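Local coordinates for protein Myo-inositol phosphohydrolase (PDB 4WU3) that probably removes phosphate groups from inositol hexakisphosphate as a tyrosine-phosphatase-like phytase, and is seen here with inositol-(1,3,4,5)-tetrakisphosphate bound, at residues P217-V222 and T319-W324; D223-F228 and T250-M255; G399-M404 and Q494-K499; S458-A463 and E488-E493. The protein carries 2 engineered substitutions. One frame throughout, in Å; residues are numbered along the deposited sequence.

Interaction 1. Residues P217-V222 and T319-W324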
loop_
_atom_site.group_PDB
_atom_site.type_symbol
_atom_site.label_atom_id
_atom_site.label_comp_id
_atom_site.label_asym_id
_atom_site.label_seq_id
_atom_site.Cartn_x
_atom_site.Cartn_y
_atom_site.Cartn_z
ATOM N N PRO A 217 9.198 -0.040 -8.782
ATOM C CA PRO A 217 8.861 0.432 -10.128
ATOM C C PRO A 217 7.585 -0.252 -10.654
ATOM O O PRO A 217 7.374 -1.435 -10.386
ATOM C CB PRO A 217 10.058 -0.023 -10.955
ATOM C CG PRO A 217 10.532 -1.248 -10.256
ATOM C CD PRO A 217 10.326 -0.986 -8.797
ATOM N N ASP A 218 6.735 0.490 -11.363
ATOM C CA ASP A 218 5.596 -0.115 -12.050
ATOM C C ASP A 218 6.096 -0.864 -13.276
ATOM O O ASP A 218 7.175 -0.575 -13.796
ATOM C CB ASP A 218 4.577 0.947 -12.472
ATOM C CG ASP A 218 3.830 1.535 -11.293
ATOM O OD1 ASP A 218 3.669 0.824 -10.277
ATOM O OD2 ASP A 218 3.405 2.710 -11.377
ATOM N N ASP A 219 5.300 -1.820 -13.733
ATOM C CA ASP A 219 5.669 -2.687 -14.854
ATOM C C ASP A 219 6.224 -1.953 -16.100
ATOM O O ASP A 219 7.226 -2.381 -16.664
ATOM C CB ASP A 219 4.478 -3.567 -15.253
ATOM C CG ASP A 219 4.114 -4.599 -14.192
ATOM O OD1 ASP A 219 4.807 -4.689 -13.156
ATOM O OD2 ASP A 219 3.126 -5.347 -14.392
ATOM N N PRO A 220 5.564 -0.870 -16.551
ATOM C CA PRO A 220 6.064 -0.211 -17.763
ATOM C C PRO A 220 7.479 0.356 -17.603
ATOM O O PRO A 220 8.226 0.417 -18.585
ATOM C CB PRO A 220 5.055 0.922 -18.003
ATOM C CG PRO A 220 3.817 0.492 -17.298
ATOM C CD PRO A 220 4.256 -0.335 -16.124
ATOM N N ASP A 221 7.830 0.761 -16.377
ATOM C CA ASP A 221 9.181 1.236 -16.059
ATOM C C ASP A 221 10.211 0.103 -15.984
ATOM O O ASP A 221 11.383 0.279 -16.320
ATOM C CB ASP A 221 9.172 2.002 -14.738
ATOM C CG ASP A 221 8.722 3.439 -14.904
ATOM O OD1 ASP A 221 9.041 4.044 -15.945
ATOM O OD2 ASP A 221 8.062 3.972 -13.992
ATOM N N VAL A 222 9.770 -1.062 -15.529
ATOM C CA VAL A 222 10.579 -2.254 -15.658
ATOM C C VAL A 222 10.814 -2.509 -17.153
ATOM O O VAL A 222 11.944 -2.726 -17.565
ATOM C CB VAL A 222 9.914 -3.473 -14.991
ATOM C CG1 VAL A 222 10.771 -4.723 -15.175
ATOM C CG2 VAL A 222 9.673 -3.207 -13.514
ATOM N N THR A 319 9.987 -12.100 -24.210
ATOM C CA THR A 319 8.679 -11.618 -23.782
ATOM C C THR A 319 8.897 -10.487 -22.791
ATOM O O THR A 319 9.650 -10.637 -21.829
ATOM C CB THR A 319 7.883 -12.720 -23.068
ATOM O OG1 THR A 319 7.776 -13.875 -23.905
ATOM C CG2 THR A 319 6.499 -12.234 -22.695
ATOM N N PRO A 320 8.252 -9.341 -23.027
ATOM C CA PRO A 320 8.403 -8.225 -22.098
ATOM C C PRO A 320 7.921 -8.605 -20.698
ATOM O O PRO A 320 7.038 -9.459 -20.563
ATOM C CB PRO A 320 7.500 -7.134 -22.696
ATOM C CG PRO A 320 7.331 -7.507 -24.135
ATOM C CD PRO A 320 7.388 -9.009 -24.173
ATOM N N TYR A 321 8.498 -7.975 -19.672
ATOM C CA TYR A 321 8.155 -8.288 -18.294
ATOM C C TYR A 321 6.670 -8.043 -18.035
ATOM O O TYR A 321 5.995 -8.868 -17.417
ATOM C CB TYR A 321 8.998 -7.482 -17.293
ATOM C CG TYR A 321 8.503 -7.688 -15.888
ATOM C CD1 TYR A 321 8.936 -8.756 -15.133
ATOM C CD2 TYR A 321 7.540 -6.863 -15.349
ATOM C CE1 TYR A 321 8.447 -8.974 -13.854
ATOM C CE2 TYR A 321 7.048 -7.074 -14.070
ATOM C CZ TYR A 321 7.507 -8.130 -13.328
ATOM O OH TYR A 321 7.023 -8.345 -12.058
ATOM N N SER A 322 6.168 -6.910 -18.514
ATOM C CA SER A 322 4.759 -6.557 -18.335
ATOM C C SER A 322 3.832 -7.623 -18.917
ATOM O O SER A 322 2.785 -7.917 -18.340
ATOM C CB SER A 322 4.464 -5.203 -18.983
ATOM O OG SER A 322 4.839 -5.218 -20.350
ATOM N N VAL A 323 4.232 -8.205 -20.049
ATOM C CA VAL A 323 3.429 -9.227 -20.715
ATOM C C VAL A 323 3.466 -10.520 -19.915
ATOM O O VAL A 323 2.427 -11.116 -19.629
ATOM C CB VAL A 323 3.892 -9.464 -22.175
ATOM C CG1 VAL A 323 3.090 -10.582 -22.822
ATOM C CG2 VAL A 323 3.734 -8.195 -22.996
ATOM N N TRP A 324 4.663 -10.950 -19.541
ATOM C CA TRP A 324 4.805 -12.116 -18.688
ATOM C C TRP A 324 4.021 -11.925 -17.381
ATOM O O TRP A 324 3.305 -12.825 -16.936
ATOM C CB TRP A 324 6.283 -12.358 -18.388
ATOM C CG TRP A 324 6.521 -13.428 -17.392
ATOM C CD1 TRP A 324 6.730 -14.758 -17.646
ATOM C CD2 TRP A 324 6.598 -13.273 -15.972
ATOM N NE1 TRP A 324 6.924 -15.438 -16.464
ATOM C CE2 TRP A 324 6.841 -14.548 -15.423
ATOM C CE3 TRP A 324 6.468 -12.181 -15.110
ATOM C CZ2 TRP A 324 6.964 -14.755 -14.058
ATOM C CZ3 TRP A 324 6.583 -12.390 -13.759
ATOM C CH2 TRP A 324 6.830 -13.667 -13.240
HETATM O O HOH W 1 4.734 -7.042 -11.545
HETATM O O HOH W 2 1.859 -5.575 -16.784
#

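Interaction 2. Residues D223-F228 and T250-M255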
loop_
_atom_site.group_PDB
_atom_site.type_symbol
_atom_site.label_atom_id
_atom_site.label_comp_id
_atom_site.label_asym_id
_atom_site.label_seq_id
_atom_site.Cartn_x
_atom_site.Cartn_y
_atom_site.Cartn_z
ATOM N N ASP A 223 9.762 -2.452 -17.970
ATOM C CA ASP A 223 9.930 -2.700 -19.415
ATOM C C ASP A 223 10.941 -1.730 -20.035
ATOM O O ASP A 223 11.765 -2.101 -20.886
ATOM C CB ASP A 223 8.601 -2.533 -20.167
ATOM C CG ASP A 223 7.693 -3.764 -20.088
ATOM O OD1 ASP A 223 8.051 -4.783 -19.463
ATOM O OD2 ASP A 223 6.595 -3.696 -20.675
ATOM N N LYS A 224 10.835 -0.470 -19.624
ATOM C CA LYS A 224 11.694 0.573 -20.135
ATOM C C LYS A 224 13.144 0.307 -19.751
ATOM O O LYS A 224 14.039 0.424 -20.587
ATOM C CB LYS A 224 11.241 1.938 -19.618
ATOM C CG LYS A 224 12.094 3.070 -20.144
ATOM C CD LYS A 224 11.676 4.423 -19.596
ATOM C CE LYS A 224 12.426 5.529 -20.330
ATOM N NZ LYS A 224 12.662 6.701 -19.448
ATOM N N PHE A 225 13.373 -0.078 -18.497
ATOM C CA PHE A 225 14.719 -0.436 -18.051
ATOM C C PHE A 225 15.307 -1.602 -18.849
ATOM O O PHE A 225 16.467 -1.549 -19.260
ATOM C CB PHE A 225 14.740 -0.798 -16.569
ATOM C CG PHE A 225 16.056 -1.346 -16.122
ATOM C CD1 PHE A 225 17.136 -0.502 -15.928
ATOM C CD2 PHE A 225 16.228 -2.707 -15.932
ATOM C CE1 PHE A 225 18.359 -1.007 -15.530
ATOM C CE2 PHE A 225 17.446 -3.218 -15.537
ATOM C CZ PHE A 225 18.509 -2.369 -15.331
ATOM N N LEU A 226 14.513 -2.651 -19.049
ATOM C CA LEU A 226 14.957 -3.850 -19.773
ATOM C C LEU A 226 15.338 -3.576 -21.226
ATOM O O LEU A 226 16.337 -4.102 -21.737
ATOM C CB LEU A 226 13.885 -4.931 -19.717
ATOM C CG LEU A 226 13.755 -5.545 -18.330
ATOM C CD1 LEU A 226 12.546 -6.464 -18.215
ATOM C CD2 LEU A 226 15.038 -6.280 -17.983
ATOM N N GLU A 227 14.561 -2.738 -21.886
ATOM C CA GLU A 227 14.892 -2.352 -23.249
ATOM C C GLU A 227 16.188 -1.510 -23.284
ATOM O O GLU A 227 16.998 -1.658 -24.198
ATOM C CB GLU A 227 13.719 -1.631 -23.915
ATOM C CG GLU A 227 12.512 -2.538 -24.140
ATOM C CD GLU A 227 12.792 -3.769 -25.018
ATOM O OE1 GLU A 227 13.307 -3.609 -26.159
ATOM O OE2 GLU A 227 12.452 -4.905 -24.571
ATOM N N PHE A 228 16.406 -0.659 -22.285
ATOM C CA PHE A 228 17.703 0.013 -22.127
ATOM C C PHE A 228 18.822 -0.996 -21.852
ATOM O O PHE A 228 19.916 -0.934 -22.428
ATOM C CB PHE A 228 17.607 1.010 -20.974
ATOM C CG PHE A 228 18.930 1.409 -20.372
ATOM C CD1 PHE A 228 19.761 2.322 -21.012
ATOM C CD2 PHE A 228 19.315 0.918 -19.131
ATOM C CE1 PHE A 228 20.967 2.704 -20.437
ATOM C CE2 PHE A 228 20.511 1.314 -18.544
ATOM C CZ PHE A 228 21.340 2.203 -19.204
ATOM N N THR A 250 18.343 -0.368 -4.034
ATOM C CA THR A 250 18.558 -1.780 -3.730
ATOM C C THR A 250 17.673 -2.688 -4.571
ATOM O O THR A 250 18.092 -3.769 -4.968
ATOM C CB THR A 250 18.348 -2.066 -2.239
ATOM O OG1 THR A 250 19.304 -1.305 -1.496
ATOM C CG2 THR A 250 18.539 -3.548 -1.930
ATOM N N ILE A 251 16.452 -2.248 -4.853
ATOM C CA ILE A 251 15.612 -2.971 -5.777
ATOM C C ILE A 251 16.356 -3.179 -7.083
ATOM O O ILE A 251 16.342 -4.282 -7.632
ATOM C CB ILE A 251 14.304 -2.221 -6.100
ATOM C CG1 ILE A 251 13.335 -2.295 -4.921
ATOM C CG2 ILE A 251 13.662 -2.812 -7.341
ATOM C CD1 ILE A 251 12.187 -1.315 -5.032
ATOM N N PHE A 252 16.994 -2.132 -7.594
ATOM C CA PHE A 252 17.633 -2.247 -8.898
ATOM C C PHE A 252 18.989 -2.937 -8.889
ATOM O O PHE A 252 19.394 -3.509 -9.904
ATOM C CB PHE A 252 17.708 -0.906 -9.611
ATOM C CG PHE A 252 16.456 -0.568 -10.323
ATOM C CD1 PHE A 252 15.342 -0.186 -9.616
ATOM C CD2 PHE A 252 16.374 -0.674 -11.700
ATOM C CE1 PHE A 252 14.158 0.100 -10.271
ATOM C CE2 PHE A 252 15.199 -0.402 -12.362
ATOM C CZ PHE A 252 14.094 -0.017 -11.645
ATOM N N MET A 253 19.674 -2.899 -7.754
ATOM C CA MET A 253 20.898 -3.678 -7.567
ATOM C C MET A 253 20.566 -5.165 -7.544
ATOM O O MET A 253 21.307 -5.989 -8.097
ATOM C CB MET A 253 21.600 -3.279 -6.270
ATOM C CG MET A 253 22.435 -2.017 -6.401
ATOM S SD MET A 253 23.835 -2.233 -7.520
ATOM C CE MET A 253 25.013 -3.007 -6.415
ATOM N N VAL A 254 19.443 -5.491 -6.900
ATOM C CA VAL A 254 18.900 -6.852 -6.887
ATOM C C VAL A 254 18.450 -7.293 -8.280
ATOM O O VAL A 254 18.747 -8.411 -8.694
ATOM C CB VAL A 254 17.727 -6.976 -5.896
ATOM C CG1 VAL A 254 16.926 -8.246 -6.143
ATOM C CG2 VAL A 254 18.255 -6.959 -4.472
ATOM N N MET A 255 17.748 -6.431 -9.010
ATOM C CA MET A 255 17.396 -6.735 -10.406
ATOM C C MET A 255 18.633 -7.007 -11.275
ATOM O O MET A 255 18.666 -7.955 -12.058
ATOM C CB MET A 255 16.589 -5.591 -11.024
ATOM C CG MET A 255 15.184 -5.449 -10.467
ATOM S SD MET A 255 14.414 -3.889 -10.955
ATOM C CE MET A 255 14.280 -4.110 -12.735
#

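Interaction 3. Residues G399-M404 and Q494-K499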
loop_
_atom_site.group_PDB
_atom_site.type_symbol
_atom_site.label_atom_id
_atom_site.label_comp_id
_atom_site.label_asym_id
_atom_site.label_seq_id
_atom_site.Cartn_x
_atom_site.Cartn_y
_atom_site.Cartn_z
ATOM N N GLY A 399 -26.443 17.078 -40.334
ATOM C CA GLY A 399 -27.321 18.234 -40.311
ATOM C C GLY A 399 -26.576 19.495 -39.957
ATOM O O GLY A 399 -26.911 20.568 -40.439
ATOM N N GLU A 400 -25.583 19.372 -39.089
ATOM C CA GLU A 400 -24.841 20.544 -38.653
ATOM C C GLU A 400 -23.832 20.937 -39.713
ATOM O O GLU A 400 -23.543 22.110 -39.896
ATOM C CB GLU A 400 -24.170 20.290 -37.315
ATOM C CG GLU A 400 -25.163 20.225 -36.173
ATOM C CD GLU A 400 -24.579 19.597 -34.936
ATOM O OE1 GLU A 400 -24.097 18.448 -35.023
ATOM O OE2 GLU A 400 -24.614 20.253 -33.877
ATOM N N LEU A 401 -23.310 19.961 -40.436
ATOM C CA LEU A 401 -22.433 20.297 -41.542
ATOM C C LEU A 401 -23.212 21.073 -42.601
ATOM O O LEU A 401 -22.704 22.053 -43.147
ATOM C CB LEU A 401 -21.802 19.062 -42.164
ATOM C CG LEU A 401 -20.915 19.388 -43.362
ATOM C CD1 LEU A 401 -19.703 20.210 -42.960
ATOM C CD2 LEU A 401 -20.487 18.103 -44.039
ATOM N N GLN A 402 -24.445 20.652 -42.870
ATOM C CA GLN A 402 -25.274 21.340 -43.872
ATOM C C GLN A 402 -25.495 22.795 -43.483
ATOM O O GLN A 402 -25.498 23.670 -44.344
ATOM C CB GLN A 402 -26.628 20.643 -44.075
ATOM C CG GLN A 402 -26.528 19.204 -44.566
ATOM C CD GLN A 402 -25.798 19.077 -45.900
ATOM O OE1 GLN A 402 -25.980 19.891 -46.804
ATOM N NE2 GLN A 402 -24.975 18.049 -46.024
ATOM N N ALA A 403 -25.669 23.063 -42.195
ATOM C CA ALA A 403 -25.874 24.433 -41.736
ATOM C C ALA A 403 -24.602 25.284 -41.832
ATOM O O ALA A 403 -24.680 26.489 -42.073
ATOM C CB ALA A 403 -26.403 24.440 -40.313
ATOM N N MET A 404 -23.439 24.668 -41.628
ATOM C CA MET A 404 -22.161 25.390 -41.713
ATOM C C MET A 404 -21.850 25.814 -43.140
ATOM O O MET A 404 -21.239 26.850 -43.374
ATOM C CB MET A 404 -21.014 24.504 -41.270
ATOM C CG MET A 404 -20.882 24.298 -39.783
ATOM S SD MET A 404 -19.478 23.223 -39.430
ATOM C CE MET A 404 -18.233 23.943 -40.478
ATOM N N GLN A 494 -14.439 12.108 -43.128
ATOM C CA GLN A 494 -13.826 12.472 -44.391
ATOM C C GLN A 494 -14.787 12.239 -45.546
ATOM O O GLN A 494 -14.966 13.122 -46.384
ATOM C CB GLN A 494 -12.554 11.680 -44.628
ATOM C CG GLN A 494 -12.067 11.794 -46.057
ATOM C CD GLN A 494 -10.621 11.409 -46.195
ATOM O OE1 GLN A 494 -10.113 10.573 -45.451
ATOM N NE2 GLN A 494 -9.945 12.020 -47.153
ATOM N N GLN A 495 -15.395 11.049 -45.580
ATOM C CA GLN A 495 -16.394 10.719 -46.592
ATOM C C GLN A 495 -17.518 11.719 -46.567
ATOM O O GLN A 495 -17.900 12.239 -47.606
ATOM C CB GLN A 495 -16.965 9.320 -46.367
ATOM C CG GLN A 495 -16.015 8.208 -46.755
ATOM C CD GLN A 495 -16.535 6.832 -46.397
ATOM O OE1 GLN A 495 -17.081 6.608 -45.313
ATOM N NE2 GLN A 495 -16.373 5.895 -47.316
ATOM N N LEU A 496 -18.047 12.002 -45.378
ATOM C CA LEU A 496 -19.088 13.022 -45.245
ATOM C C LEU A 496 -18.642 14.390 -45.782
ATOM O O LEU A 496 -19.376 15.037 -46.528
ATOM C CB LEU A 496 -19.520 13.171 -43.781
ATOM C CG LEU A 496 -20.587 14.252 -43.534
ATOM C CD1 LEU A 496 -21.849 13.951 -44.334
ATOM C CD2 LEU A 496 -20.900 14.364 -42.045
ATOM N N VAL A 497 -17.455 14.835 -45.387
ATOM C CA VAL A 497 -16.982 16.163 -45.769
ATOM C C VAL A 497 -16.726 16.276 -47.278
ATOM O O VAL A 497 -17.106 17.259 -47.910
ATOM C CB VAL A 497 -15.703 16.543 -44.989
ATOM C CG1 VAL A 497 -14.976 17.681 -45.674
ATOM C CG2 VAL A 497 -16.060 16.932 -43.560
ATOM N N GLU A 498 -16.103 15.261 -47.864
ATOM C CA GLU A 498 -15.721 15.350 -49.275
ATOM C C GLU A 498 -16.938 15.246 -50.184
ATOM O O GLU A 498 -17.062 15.985 -51.157
ATOM C CB GLU A 498 -14.664 14.307 -49.606
ATOM C CG GLU A 498 -13.322 14.632 -48.955
ATOM C CD GLU A 498 -12.252 13.587 -49.205
ATOM O OE1 GLU A 498 -12.567 12.513 -49.758
ATOM O OE2 GLU A 498 -11.088 13.833 -48.839
ATOM N N LYS A 499 -17.850 14.357 -49.815
ATOM C CA LYS A 499 -19.167 14.238 -50.440
ATOM C C LYS A 499 -19.875 15.595 -50.544
ATOM O O LYS A 499 -20.645 15.822 -51.474
ATOM C CB LYS A 499 -19.993 13.238 -49.612
ATOM C CG LYS A 499 -21.484 13.146 -49.888
ATOM C CD LYS A 499 -22.131 12.205 -48.876
ATOM C CE LYS A 499 -23.645 12.149 -49.010
ATOM N NZ LYS A 499 -24.280 11.494 -47.830
#

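Interaction 4. Residues S458-A463 and E488-E493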
loop_
_atom_site.group_PDB
_atom_site.type_symbol
_atom_site.label_atom_id
_atom_site.label_comp_id
_atom_site.label_asym_id
_atom_site.label_seq_id
_atom_site.Cartn_x
_atom_site.Cartn_y
_atom_site.Cartn_z
ATOM N N SER A 458 -11.852 0.280 -39.307
ATOM C CA SER A 458 -12.196 -1.076 -38.913
ATOM C C SER A 458 -13.403 -1.099 -37.990
ATOM O O SER A 458 -14.310 -1.926 -38.153
ATOM C CB SER A 458 -11.006 -1.740 -38.227
ATOM O OG SER A 458 -11.311 -3.077 -37.881
ATOM N N ARG A 459 -13.422 -0.186 -37.027
ATOM C CA ARG A 459 -14.496 -0.169 -36.042
ATOM C C ARG A 459 -15.801 0.348 -36.634
ATOM O O ARG A 459 -16.876 -0.129 -36.266
ATOM C CB ARG A 459 -14.098 0.646 -34.808
ATOM C CG ARG A 459 -13.020 -0.019 -33.976
ATOM C CD ARG A 459 -12.752 0.699 -32.659
ATOM N NE ARG A 459 -11.635 0.086 -31.934
ATOM C CZ ARG A 459 -11.740 -0.987 -31.153
ATOM N NH1 ARG A 459 -12.916 -1.573 -30.967
ATOM N NH2 ARG A 459 -10.668 -1.474 -30.550
ATOM N N LEU A 460 -15.714 1.322 -37.539
ATOM C CA LEU A 460 -16.909 1.858 -38.196
ATOM C C LEU A 460 -17.549 0.786 -39.086
ATOM O O LEU A 460 -18.765 0.548 -39.042
ATOM C CB LEU A 460 -16.568 3.100 -39.025
ATOM C CG LEU A 460 -16.185 4.341 -38.225
ATOM C CD1 LEU A 460 -15.618 5.417 -39.141
ATOM C CD2 LEU A 460 -17.382 4.869 -37.446
ATOM N N ASN A 461 -16.724 0.138 -39.898
ATOM C CA ASN A 461 -17.201 -0.956 -40.730
ATOM C C ASN A 461 -17.888 -2.036 -39.911
ATOM O O ASN A 461 -19.018 -2.420 -40.220
ATOM C CB ASN A 461 -16.054 -1.542 -41.537
ATOM C CG ASN A 461 -15.597 -0.605 -42.628
ATOM O OD1 ASN A 461 -16.354 0.272 -43.053
ATOM N ND2 ASN A 461 -14.365 -0.780 -43.093
ATOM N N ALA A 462 -17.225 -2.468 -38.842
ATOM C CA ALA A 462 -17.743 -3.529 -37.999
ATOM C C ALA A 462 -19.071 -3.162 -37.351
ATOM O O ALA A 462 -19.824 -4.045 -36.943
ATOM C CB ALA A 462 -16.733 -3.887 -36.934
ATOM N N ALA A 463 -19.364 -1.868 -37.267
ATOM C CA ALA A 463 -20.588 -1.407 -36.622
ATOM C C ALA A 463 -21.793 -1.436 -37.566
ATOM O O ALA A 463 -22.933 -1.505 -37.105
ATOM C CB ALA A 463 -20.399 -0.005 -36.065
ATOM N N GLU A 488 -27.916 1.912 -39.311
ATOM C CA GLU A 488 -28.294 1.732 -40.717
ATOM C C GLU A 488 -27.225 2.272 -41.667
ATOM O O GLU A 488 -26.831 1.586 -42.603
ATOM C CB GLU A 488 -29.643 2.398 -41.012
ATOM C CG GLU A 488 -30.813 1.874 -40.186
ATOM C CD GLU A 488 -31.414 0.578 -40.717
ATOM O OE1 GLU A 488 -30.920 0.048 -41.735
ATOM O OE2 GLU A 488 -32.396 0.090 -40.112
ATOM N N SER A 489 -26.755 3.496 -41.436
ATOM C CA SER A 489 -25.696 4.057 -42.279
ATOM C C SER A 489 -24.433 4.427 -41.496
ATOM O O SER A 489 -24.494 4.899 -40.353
ATOM C CB SER A 489 -26.207 5.275 -43.045
ATOM O OG SER A 489 -26.434 6.363 -42.173
ATOM N N VAL A 490 -23.291 4.225 -42.143
ATOM C CA VAL A 490 -21.996 4.464 -41.525
ATOM C C VAL A 490 -21.005 5.121 -42.495
ATOM O O VAL A 490 -20.694 4.551 -43.538
ATOM C CB VAL A 490 -21.389 3.145 -41.027
ATOM C CG1 VAL A 490 -19.998 3.380 -40.459
ATOM C CG2 VAL A 490 -22.294 2.520 -39.978
ATOM N N MET A 491 -20.534 6.323 -42.141
ATOM C CA MET A 491 -19.508 7.061 -42.898
ATOM C C MET A 491 -18.350 7.450 -41.973
ATOM O O MET A 491 -18.528 7.538 -40.751
ATOM C CB MET A 491 -20.073 8.366 -43.479
ATOM C CG MET A 491 -21.249 8.236 -44.430
ATOM S SD MET A 491 -21.680 9.871 -45.027
ATOM C CE MET A 491 -22.860 10.388 -43.775
ATOM N N THR A 492 -17.173 7.682 -42.553
ATOM C CA THR A 492 -16.131 8.439 -41.868
ATOM C C THR A 492 -16.488 9.902 -42.047
ATOM O O THR A 492 -17.321 10.241 -42.899
ATOM C CB THR A 492 -14.714 8.204 -42.440
ATOM O OG1 THR A 492 -14.646 8.635 -43.806
ATOM C CG2 THR A 492 -14.343 6.758 -42.368
ATOM N N GLU A 493 -15.879 10.769 -41.246
ATOM C CA GLU A 493 -16.111 12.206 -41.391
ATOM C C GLU A 493 -15.560 12.690 -42.723
ATOM O O GLU A 493 -16.130 13.579 -43.364
ATOM C CB GLU A 493 -15.459 12.994 -40.258
ATOM C CG GLU A 493 -15.498 14.494 -40.487
ATOM C CD GLU A 493 -15.181 15.299 -39.238
ATOM O OE1 GLU A 493 -15.750 14.994 -38.159
ATOM O OE2 GLU A 493 -14.381 16.258 -39.345
#

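Interaction 1. Residues P217-V222 and T319-W324
D219 and Y321 meet at about a right angle, polar group against ring rim. D219 OD1 lies 3.4 Å from Y321 CE2, at the edge and in the plane of the ring, and the carboxylate is turned 83° from that plane. The apolar part is small: V222 CG1 comes obliquely to Y321 CG at 3.8 Å, and D219 CB rests near S322 CB. Y321 reaches both partners because its CG is anti to the backbone N (chi1 173°), which swings the ring toward the other helix start. Two waters complete the polar part. One accepts a hydrogen bond from Y321 OH at 2.7 Å and donates to D219 OD1; the other donates both to D219 OD2, at 2.7 Å, and to S322 O. The carboxylate has further partners, R216 through a salt bridge at OD1 and the S332 backbone N at OD2. A leucine in place of Y321 would probably leave the first water without its hydroxyl donor and V222 with less to pack on. The contact thus joins the first turns of helices 219-230 and 321-327, with helix 291-313 alongside: F303 packs on V222, H306 touches Y321, and the ring of Y310 meets that of Y321 edge-to-face.

Interaction 2. Residues D223-F228 and T250-M255
K224 NZ is gripped by E149 OE1 in a salt bridge and by R208 O in a hydrogen bond, while the next residue, F225, turns its ring to F252 and M255 of the other helix. The two phenylalanines form a T-shaped pair. The edge of F252 points at a face of F225, with centroids 5.4 Å apart and planes at 87°. F252 CE2 is the leading atom; it stands over the rim of the F225 ring rather than its middle, 4.0 Å from F225 CG. With CG anti to the backbone N (chi1 172°), F225 projects from helix 219-230 to present that face. This helix forms the crossover between the parallel strands 205-211 and 237-241, and a short loop then leads from strand 237-241 into helix 247-261, the layout of the phosphate-binding P-loop in protein tyrosine phosphatases. M255, one turn after F252, works on both rings. Its SD sits 3.7 Å above the F252 plane, over the centre, a Met-aromatic contact within one helix. A bend at chi3 (65°) then carries the methyl across, and M255 CE touches F225 CD2 at 4.0 Å. Y240 of strand 237-241 packs against both F225 and F252, whereas F303 and F307 of helix 291-313 pack on M255.

Interaction 3. Residues G399-M404 and Q494-K499
L401 pushes its CD2 methyl against the branch point of L496, CD2 to CG at 3.9 Å, and the two leucines reach toward each other tip to tip. This is helix-on-helix packing within the alpha/beta fold: helix 398-411 leads into strand 416-422 and helix 493-499 into strand 503-509, neighbouring parallel strands of the five-stranded sheet. Both leucines carry CG anti to the backbone N (chi1 178° in each), which extends each side chain from its helix toward the opposite one. The same L401 methyl also lies against the backbone of the second helix, with L401 CD2 4.1 Å from L496 O and 4.4 Å from V497 CA, so the contacts within 4.5 Å all run through this one methyl. F396 also packs on L401, and L502 touches V497. Polar groups link the helices through a third residue instead of directly. N500 gives its ND2 to L496 O and takes Q402 NE2 at OD1, and Q402 NE2 also bonds N398 OD1. On the second helix a side-chain bond spans one turn: Q494 NE2 donates to E498 OE2 at 2.7 Å, nearly straight at 175°. The oxygen lies in the Q494 amide plane, yet the donor reaches it from above the carboxylate, 48° out of that plane.

Interaction 4. Residues S458-A463 and E488-E493
L460 lies over V490 and T492, helix 449-463 resting on an edge strand. That strand, 490-491, closes one side of a six-stranded mixed sheet, where S489 and M491 make backbone hydrogen bonds with N430 and V428. The apolar contacts run along L460. Its base meets the strand first, L460 CB lying 3.7 Å from V490 CG1. Farther out, L460 CD1 meets T492 CG2 at 3.7 Å, the two side chains crossing at about a right angle. Placed anti to the backbone N (chi1 176°), V490 CG1 points at the helix and also reaches L460 O at 3.4 Å. F429 of strand 426-429 packs on L460, A463 and V490, and W342 touches L460, so the leucine also meets strands 426-429 and 342-346 of the sheet. Polar contacts lie to the side of this packing: V490 O receives a weak hydrogen bond from R464 NH2, and R459 NE pairs with D455. Where the strand passes into helix 493-499, T492, the N-cap residue, keeps its methyl on L460 while its hydroxyl caps the helix. It forms a capping box with Q495: T492 OG1 caps the backbone N of Q495, and Q495 OE1 returns a bond to T492 N.

Overall arrangement
Interactions 1 and 2 share helix 219-230 and touch, with P217 packing on F252 and L226 on Y321; interactions 3 and 4 meet where L496 CD1 packs on M491 CE, since strand 490-491 runs straight into helix 493-499. The two pairs stand well apart, centres of interactions 2 and 3 about 52 Å from each other. Interactions 1, 2 and 3 are buried, interaction 4 partly so. Chemistry follows place: aromatic rings and a methionine fill interaction 2 beside strands 237-241 and 205-211, whereas interaction 1, at two helix starts, mixes ring, carboxylate and bridging waters. Interactions 3 and 4 rely on aliphatic leucine contacts, helix to helix and helix to edge strand.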